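Local coordinates for protein diacylglycerol kinase (Bacillus anthracis, PDB 3S40) that probably phosphorylates diacylglycerol to phosphatidic acid, as a bacterial lipid kinase of the diacylglycerol kinase family, at residues 194-199 against 226-231. Sequence-based numbering, arbitrary orientation.
Sequences DEAVLV and IFVVKS
A classic beta bulge forms where Val-197 and Leu-198 lie together opposite the single residue Val-229, and it illustrates how one chain can pass from one sheet of a beta sandwich to the other. Strand 190-196, the edge strand of one antiparallel sheet, leads into the corner at Val-197, after which strand 198-202 pairs with strand 224-230 in the second. Val-229 O takes both bulge amides: Val-197 N at 2.8 Å, nearly in line with the carbonyl bond, and Leu-198 N in a weak bond. Val-229 N returns a bond to Leu-198 O, while Ser-231 N bonds to Glu-195 O.

Between the sheets, Ala-196 CB presses tightly on Val-228 CG1 at 3.5 Å. On the other face, Val-229 offers one methyl to each bulge residue, CG1 to Val-197 CG1 and CG2 to Leu-198 CD2, and Phe-237 of helix 234-240 packs against Val-229 and Leu-198.

Lys-230 can be followed outward. Its CB lies 3.8 Å from Glu-195 O; CG and CD then pass Asp-194 OD2, at 4.1 and 3.7 Å, and the extended chain runs on beyond it. NZ instead bonds to Asn-252 O, and the 4.7 Å between NZ and Asp-194 OD2 leaves at most a longer-range attraction. A chi1 of 37° turns Val-197 CG1 onto two carbonyl oxygens, Val-229 O at 3.0 Å and Lys-230 O at 3.3 Å.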
loop_
_atom_site.group_PDB
_atom_site.type_symbol
_atom_site.label_atom_id
_atom_site.label_comp_id
_atom_site.label_asym_id
_atom_site.label_seq_id
_atom_site.Cartn_x
_atom_site.Cartn_y
_atom_site.Cartn_z
ATOM N N ASP A 194 23.740 -9.880 -9.393
ATOM C CA ASP A 194 24.690 -9.277 -8.470
ATOM C C ASP A 194 24.542 -9.774 -7.039
ATOM O O ASP A 194 23.724 -10.644 -6.741
ATOM C CB ASP A 194 24.577 -7.748 -8.503
ATOM C CG ASP A 194 25.930 -7.067 -8.583
ATOM O OD1 ASP A 194 26.743 -7.457 -9.451
ATOM O OD2 ASP A 194 26.181 -6.149 -7.774
ATOM N N GLU A 195 25.364 -9.209 -6.165
ATOM C CA GLU A 195 25.340 -9.512 -4.746
ATOM C C GLU A 195 24.619 -8.367 -4.057
ATOM O O GLU A 195 25.081 -7.222 -4.091
ATOM C CB GLU A 195 26.773 -9.615 -4.216
ATOM C CG GLU A 195 26.922 -10.301 -2.864
ATOM C CD GLU A 195 26.841 -11.814 -2.965
ATOM O OE1 GLU A 195 26.483 -12.323 -4.050
ATOM O OE2 GLU A 195 27.137 -12.494 -1.959
ATOM N N ALA A 196 23.485 -8.678 -3.437
ATOM C CA ALA A 196 22.643 -7.662 -2.814
ATOM C C ALA A 196 22.433 -7.934 -1.341
ATOM O O ALA A 196 22.391 -9.082 -0.913
ATOM C CB ALA A 196 21.287 -7.595 -3.513
ATOM N N VAL A 197 22.283 -6.866 -0.571
ATOM C CA VAL A 197 21.892 -6.995 0.824
ATOM C C VAL A 197 20.370 -6.852 0.956
ATOM O O VAL A 197 19.756 -7.406 1.871
ATOM C CB VAL A 197 22.625 -5.968 1.721
ATOM C CG1 VAL A 197 22.796 -4.633 1.005
ATOM C CG2 VAL A 197 21.884 -5.786 3.032
ATOM N N LEU A 198 19.765 -6.119 0.020
ATOM C CA LEU A 198 18.328 -5.859 0.057
ATOM C C LEU A 198 17.727 -5.756 -1.348
ATOM O O LEU A 198 18.288 -5.110 -2.232
ATOM C CB LEU A 198 18.052 -4.573 0.840
ATOM C CG LEU A 198 16.620 -4.039 0.808
ATOM C CD1 LEU A 198 15.733 -4.799 1.788
ATOM C CD2 LEU A 198 16.603 -2.561 1.122
ATOM N N VAL A 199 16.589 -6.402 -1.559
ATOM C CA VAL A 199 15.883 -6.274 -2.827
ATOM C C VAL A 199 14.443 -5.868 -2.591
ATOM O O VAL A 199 13.734 -6.482 -1.797
ATOM C CB VAL A 199 15.892 -7.576 -3.623
ATOM C CG1 VAL A 199 15.154 -7.386 -4.941
ATOM C CG2 VAL A 199 17.335 -8.039 -3.862
ATOM N N ILE A 226 11.890 -1.562 -9.105
ATOM C CA ILE A 226 12.866 -2.483 -8.555
ATOM C C ILE A 226 13.965 -1.661 -7.911
ATOM O O ILE A 226 14.479 -0.716 -8.507
ATOM C CB ILE A 226 13.500 -3.348 -9.649
ATOM C CG1 ILE A 226 12.424 -4.135 -10.403
ATOM C CG2 ILE A 226 14.560 -4.261 -9.052
ATOM C CD1 ILE A 226 12.969 -4.973 -11.549
ATOM N N PHE A 227 14.329 -2.029 -6.695
ATOM C CA PHE A 227 15.345 -1.295 -5.962
ATOM C C PHE A 227 16.241 -2.302 -5.248
ATOM O O PHE A 227 15.783 -3.092 -4.403
ATOM C CB PHE A 227 14.678 -0.343 -4.959
ATOM C CG PHE A 227 15.633 0.603 -4.273
ATOM C CD1 PHE A 227 15.995 1.794 -4.870
ATOM C CD2 PHE A 227 16.167 0.290 -3.033
ATOM C CE1 PHE A 227 16.868 2.670 -4.241
ATOM C CE2 PHE A 227 17.040 1.161 -2.393
ATOM C CZ PHE A 227 17.388 2.351 -2.997
ATOM N N VAL A 228 17.517 -2.284 -5.603
ATOM C CA VAL A 228 18.475 -3.218 -5.034
ATOM C C VAL A 228 19.599 -2.484 -4.321
ATOM O O VAL A 228 20.234 -1.603 -4.893
ATOM C CB VAL A 228 19.093 -4.087 -6.124
ATOM C CG1 VAL A 228 20.114 -5.038 -5.514
ATOM C CG2 VAL A 228 18.006 -4.853 -6.866
ATOM N N VAL A 229 19.853 -2.824 -3.066
ATOM C CA VAL A 229 21.036 -2.263 -2.435
ATOM C C VAL A 229 22.147 -3.300 -2.454
ATOM O O VAL A 229 22.007 -4.381 -1.887
ATOM C CB VAL A 229 20.785 -1.788 -1.019
ATOM C CG1 VAL A 229 22.045 -1.100 -0.479
ATOM C CG2 VAL A 229 19.596 -0.836 -0.992
ATOM N N LYS A 230 23.240 -2.967 -3.127
ATOM C CA LYS A 230 24.342 -3.902 -3.293
ATOM C C LYS A 230 25.112 -4.049 -1.990
ATOM O O LYS A 230 24.986 -3.220 -1.088
ATOM C CB LYS A 230 25.263 -3.436 -4.420
ATOM C CG LYS A 230 24.512 -3.090 -5.696
ATOM C CD LYS A 230 25.438 -2.609 -6.802
ATOM C CE LYS A 230 24.636 -2.140 -8.014
ATOM N NZ LYS A 230 25.493 -1.671 -9.143
ATOM N N SER A 231 25.897 -5.114 -1.892
ATOM C CA SER A 231 26.700 -5.376 -0.704
ATOM C C SER A 231 27.521 -4.157 -0.277
ATOM O O SER A 231 27.898 -4.024 0.887
ATOM C CB SER A 231 27.620 -6.572 -0.959
ATOM O OG SER A 231 28.264 -6.461 -2.220
#